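PDB 5TQB: assembly chaperone of ribosomal protein L4 (Acl4) from Chaetomium thermophilum, which acts as a dedicated assembly chaperone of ribosomal protein L4, probably binding it through a superhelical scaffold of TPR-like helical repeats until it joins the ribosome. Local coordinates for residues B[77-80]-B[84-87]; B[232-237]-B[248-253]. All blocks are in the same frame, centred on the assembly; numbering follows the deposited sequence.

Contact 1. Residues B[77-80]-B[84-87]; sequences LPEE and GPEK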
loop_
_atom_site.group_PDB
_atom_site.type_symbol
_atom_site.label_atom_id
_atom_site.label_comp_id
_atom_site.label_asym_id
_atom_site.label_seq_id
_atom_site.Cartn_x
_atom_site.Cartn_y
_atom_site.Cartn_z
ATOM N N LEU B 77 -2.473 -24.466 19.388
ATOM C CA LEU B 77 -1.243 -23.991 20.022
ATOM C C LEU B 77 -1.194 -22.466 20.085
ATOM O O LEU B 77 -1.721 -21.794 19.195
ATOM C CB LEU B 77 -0.017 -24.500 19.263
ATOM C CG LEU B 77 0.352 -25.970 19.471
ATOM C CD1 LEU B 77 1.386 -26.404 18.445
ATOM C CD2 LEU B 77 0.873 -26.202 20.889
ATOM N N PRO B 78 -0.553 -21.915 21.135
ATOM C CA PRO B 78 -0.347 -20.461 21.204
ATOM C C PRO B 78 0.394 -19.969 19.975
ATOM O O PRO B 78 1.303 -20.664 19.517
ATOM C CB PRO B 78 0.534 -20.282 22.448
ATOM C CG PRO B 78 0.334 -21.509 23.253
ATOM C CD PRO B 78 0.064 -22.613 22.278
ATOM N N GLU B 79 0.015 -18.800 19.459
ATOM C CA GLU B 79 0.598 -18.260 18.231
ATOM C C GLU B 79 2.117 -18.250 18.291
ATOM O O GLU B 79 2.793 -18.427 17.277
ATOM C CB GLU B 79 0.101 -16.832 17.972
ATOM C CG GLU B 79 -1.292 -16.738 17.349
ATOM C CD GLU B 79 -1.541 -15.409 16.634
ATOM O OE1 GLU B 79 -0.792 -14.436 16.874
ATOM O OE2 GLU B 79 -2.492 -15.341 15.824
ATOM N N GLU B 80 2.644 -18.046 19.492
ATOM C CA GLU B 80 4.081 -17.914 19.697
ATOM C C GLU B 80 4.812 -19.231 19.427
ATOM O O GLU B 80 5.960 -19.231 18.976
ATOM C CB GLU B 80 4.351 -17.430 21.127
ATOM C CG GLU B 80 5.777 -16.967 21.381
ATOM C CD GLU B 80 6.645 -18.043 22.003
ATOM O OE1 GLU B 80 7.844 -18.109 21.661
ATOM O OE2 GLU B 80 6.131 -18.815 22.839
ATOM N N GLY B 84 0.095 -19.699 14.557
ATOM C CA GLY B 84 -1.204 -19.052 14.477
ATOM C C GLY B 84 -1.987 -19.442 13.234
ATOM O O GLY B 84 -1.552 -20.291 12.458
ATOM N N PRO B 85 -3.153 -18.812 13.031
ATOM C CA PRO B 85 -4.059 -19.170 11.932
ATOM C C PRO B 85 -3.536 -18.783 10.546
ATOM O O PRO B 85 -4.102 -19.217 9.539
ATOM C CB PRO B 85 -5.327 -18.379 12.262
ATOM C CG PRO B 85 -4.851 -17.216 13.055
ATOM C CD PRO B 85 -3.675 -17.699 13.843
ATOM N N GLU B 86 -2.465 -17.994 10.514
ATOM C CA GLU B 86 -1.901 -17.448 9.281
ATOM C C GLU B 86 -1.615 -18.528 8.244
ATOM O O GLU B 86 -1.893 -18.347 7.055
ATOM C CB GLU B 86 -0.613 -16.676 9.603
ATOM C CG GLU B 86 0.095 -16.069 8.398
ATOM C CD GLU B 86 1.448 -15.462 8.746
ATOM O OE1 GLU B 86 1.647 -15.077 9.918
ATOM O OE2 GLU B 86 2.315 -15.378 7.846
ATOM N N LYS B 87 -1.064 -19.651 8.697
ATOM C CA LYS B 87 -0.701 -20.741 7.793
ATOM C C LYS B 87 -1.903 -21.328 7.038
ATOM O O LYS B 87 -1.767 -21.758 5.890
ATOM C CB LYS B 87 0.034 -21.847 8.555
ATOM C CG LYS B 87 -0.720 -22.415 9.746
ATOM C CD LYS B 87 0.167 -23.365 10.546
ATOM C CE LYS B 87 -0.536 -23.910 11.782
ATOM N NZ LYS B 87 -0.717 -22.881 12.847
#
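Glu79, at the start of the short helix 79-82, lies against Gly84 and Pro85 of the turn leading to helix 86-94 in this TPR-like helical repeat protein. Together the two segments bury 121 Å² of surface, most of it on Glu79 and Gly84. Pro78 sits at the N-cap position, so Glu79 opens the helix. Its CG is anti to its own carbonyl carbon (chi1 -80°) and the chain runs extended from there. This lays the CG methylene on the backbone of Gly84, with Glu79 CG 3.7 Å from Gly84 CA. The Glu79 side chain crosses that of Pro85 at about a right angle. Glu79 OE2 stands 3.3 Å from Pro85 CD, an atom next to the ring nitrogen. Across the turn the contact is thus van der Waals in kind. The charge of Glu79 is answered by a salt bridge from OE2 to Lys141. Pro85 is buried, and its ring also packs on Val112, Leu113 and Gln116 of helix 100-125. Gln116 touches Glu79 as well. Gly84 has a positive phi of 96°, a backbone shape that glycine readily adopts. Lys87 reaches back over the turn and also bonds to the carbonyl O of Gly82. Lys87 NZ donates to Gly84 O at 2.7 Å, from above the carbonyl plane.

Contact 2. Residues B[232-237]-B[248-253]; sequences VSLVRL and LEVTER. With EDO (1,2-ethanediol), chain F.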
loop_
_atom_site.group_PDB
_atom_site.type_symbol
_atom_site.label_atom_id
_atom_site.label_comp_id
_atom_site.label_asym_id
_atom_site.label_seq_id
_atom_site.Cartn_x
_atom_site.Cartn_y
_atom_site.Cartn_z
ATOM N N VAL B 232 -6.534 -1.661 -5.176
ATOM C CA VAL B 232 -6.643 -1.910 -6.602
ATOM C C VAL B 232 -8.044 -2.446 -6.882
ATOM O O VAL B 232 -8.740 -1.953 -7.771
ATOM C CB VAL B 232 -5.577 -2.910 -7.093
ATOM C CG1 VAL B 232 -5.793 -3.262 -8.568
ATOM C CG2 VAL B 232 -4.186 -2.339 -6.887
ATOM N N SER B 233 -8.452 -3.445 -6.105
ATOM C CA SER B 233 -9.787 -4.019 -6.214
ATOM C C SER B 233 -10.839 -2.933 -6.054
ATOM O O SER B 233 -11.865 -2.929 -6.750
ATOM C CB SER B 233 -9.978 -5.102 -5.154
ATOM O OG SER B 233 -11.348 -5.392 -4.936
ATOM N N LEU B 234 -10.573 -2.002 -5.144
ATOM C CA LEU B 234 -11.488 -0.896 -4.899
ATOM C C LEU B 234 -11.698 -0.061 -6.162
ATOM O O LEU B 234 -12.830 0.267 -6.509
ATOM C CB LEU B 234 -10.964 -0.013 -3.768
ATOM C CG LEU B 234 -11.761 1.261 -3.497
ATOM C CD1 LEU B 234 -13.169 0.921 -3.024
ATOM C CD2 LEU B 234 -11.035 2.121 -2.490
ATOM N N VAL B 235 -10.609 0.277 -6.846
ATOM C CA VAL B 235 -10.695 1.099 -8.049
ATOM C C VAL B 235 -11.577 0.447 -9.113
ATOM O O VAL B 235 -12.322 1.137 -9.810
ATOM C CB VAL B 235 -9.301 1.385 -8.636
ATOM C CG1 VAL B 235 -9.401 2.047 -9.998
ATOM C CG2 VAL B 235 -8.515 2.283 -7.700
ATOM N N ARG B 236 -11.481 -0.876 -9.236
ATOM C CA ARG B 236 -12.276 -1.619 -10.208
ATOM C C ARG B 236 -13.756 -1.508 -9.847
ATOM O O ARG B 236 -14.604 -1.324 -10.722
ATOM C CB ARG B 236 -11.841 -3.088 -10.258
ATOM C CG ARG B 236 -10.463 -3.317 -10.880
ATOM C CD ARG B 236 -9.922 -4.726 -10.591
ATOM N NE ARG B 236 -10.754 -5.792 -11.159
ATOM C CZ ARG B 236 -10.490 -6.464 -12.283
ATOM N NH1 ARG B 236 -9.403 -6.202 -12.999
ATOM N NH2 ARG B 236 -11.321 -7.415 -12.698
ATOM N N LEU B 237 -14.053 -1.589 -8.553
ATOM C CA LEU B 237 -15.417 -1.421 -8.068
ATOM C C LEU B 237 -15.939 -0.008 -8.325
ATOM O O LEU B 237 -17.108 0.172 -8.651
ATOM C CB LEU B 237 -15.502 -1.726 -6.571
ATOM C CG LEU B 237 -15.162 -3.151 -6.124
ATOM C CD1 LEU B 237 -15.232 -3.236 -4.618
ATOM C CD2 LEU B 237 -16.082 -4.167 -6.747
ATOM N N LEU B 248 -10.279 8.477 -9.323
ATOM C CA LEU B 248 -9.164 9.342 -9.706
ATOM C C LEU B 248 -8.263 9.665 -8.512
ATOM O O LEU B 248 -7.033 9.621 -8.618
ATOM C CB LEU B 248 -9.683 10.646 -10.317
ATOM C CG LEU B 248 -9.599 10.778 -11.839
ATOM C CD1 LEU B 248 -10.529 9.797 -12.533
ATOM C CD2 LEU B 248 -9.915 12.204 -12.265
ATOM N N GLU B 249 -8.883 9.993 -7.382
ATOM C CA GLU B 249 -8.150 10.303 -6.159
ATOM C C GLU B 249 -7.419 9.071 -5.631
ATOM O O GLU B 249 -6.245 9.150 -5.258
ATOM C CB GLU B 249 -9.105 10.852 -5.098
ATOM C CG GLU B 249 -9.738 12.183 -5.489
ATOM C CD GLU B 249 -10.796 12.655 -4.506
ATOM O OE1 GLU B 249 -11.378 11.806 -3.793
ATOM O OE2 GLU B 249 -11.048 13.879 -4.447
ATOM N N VAL B 250 -8.105 7.932 -5.619
ATOM C CA VAL B 250 -7.502 6.688 -5.152
ATOM C C VAL B 250 -6.324 6.267 -6.039
ATOM O O VAL B 250 -5.289 5.840 -5.524
ATOM C CB VAL B 250 -8.539 5.545 -5.062
ATOM C CG1 VAL B 250 -7.882 4.237 -4.623
ATOM C CG2 VAL B 250 -9.650 5.916 -4.093
ATOM N N THR B 251 -6.467 6.394 -7.358
ATOM C CA THR B 251 -5.389 5.999 -8.270
ATOM C C THR B 251 -4.180 6.933 -8.179
ATOM O O THR B 251 -3.049 6.512 -8.428
ATOM C CB THR B 251 -5.847 5.921 -9.758
ATOM O OG1 THR B 251 -6.458 7.154 -10.157
ATOM C CG2 THR B 251 -6.819 4.775 -9.966
ATOM N N GLU B 252 -4.412 8.192 -7.825
ATOM C CA GLU B 252 -3.316 9.143 -7.709
ATOM C C GLU B 252 -2.478 8.859 -6.458
ATOM O O GLU B 252 -1.249 8.925 -6.508
ATOM C CB GLU B 252 -3.834 10.581 -7.706
ATOM C CG GLU B 252 -2.721 11.603 -7.892
ATOM C CD GLU B 252 -3.214 12.961 -8.358
ATOM O OE1 GLU B 252 -4.180 13.013 -9.153
ATOM O OE2 GLU B 252 -2.625 13.980 -7.933
ATOM N N ARG B 253 -3.140 8.533 -5.349
ATOM C CA ARG B 253 -2.447 8.118 -4.130
ATOM C C ARG B 253 -1.638 6.851 -4.384
ATOM O O ARG B 253 -0.489 6.744 -3.960
ATOM C CB ARG B 253 -3.452 7.868 -3.000
ATOM C CG ARG B 253 -2.872 7.246 -1.712
ATOM C CD ARG B 253 -2.325 8.294 -0.756
ATOM N NE ARG B 253 -3.394 9.041 -0.097
ATOM C CZ ARG B 253 -4.059 8.620 0.977
ATOM N NH1 ARG B 253 -3.777 7.446 1.531
ATOM N NH2 ARG B 253 -5.017 9.376 1.498
HETATM C C1 EDO F . 1.712 10.407 -8.139
HETATM O O1 EDO F . 0.718 11.320 -7.725
HETATM C C2 EDO F . 3.078 10.924 -7.744
HETATM O O2 EDO F . 4.075 10.022 -8.180
#
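With CG1 anti to the backbone N in both (chi1 171° and 178°), Val235 turns CG1 to Thr251 and CG2 to Val250, and Val250 answers with CG1. Val235 CG2 meets Val250 CG1 at 3.7 Å. The two valine side chains lie alongside each other, pointing opposite ways. Thr251 comes in beside them, crossing Val235 at about a right angle. Its CG2 touches both methyls of Val235 and lies 3.8 Å from Val235 CG1. Leu234 reaches Val250 more loosely, with Leu234 CD2 4.3 Å from Val250 CG2. The segments belong to helices 228-240 and 244-257, an antiparallel helical hairpin, consistent with the all-helical, TPR-related build of the chain. Their local axes approach to 9.9 Å and run nearly antiparallel, at 156°. All four touching residues are buried, and no hydrogen bond passes between the two segments. Leu267 of helix 262-281 packs on Val235, while Leu208 and Leu212 of helix 201-212 pack on Leu234. This places the hairpin between its neighbours along the chain. Thr251 turns its methyl to Val235, and its hydroxyl serves both its own helix and Arg272 of helix 262-281. Thr251 OG1 lies 3.0 Å from Leu248 O and also near Ala247 O, and it accepts a hydrogen bond from Arg272 NH2.

Contact 1 comes first along the chain, and contact 2 follows wholly after it. Their centres are 33 Å apart, on opposite sides of the chain's centre. The nearest atoms are about 20 Å apart, so the two do not touch. They share no helix. Contact 1 lies in the turn between helices 79-82 and 86-94, close to helices 58-71 and 100-125. Contact 2 joins helices 228-240 and 244-257 further on, with helices 201-212 and 262-281 packed against them. Each is thus a local joint between consecutive helices. One residue at contact 1 and five at contact 2 also reach another protein chain. Both regions therefore probably face a bound partner, consistent with a chaperone of L4.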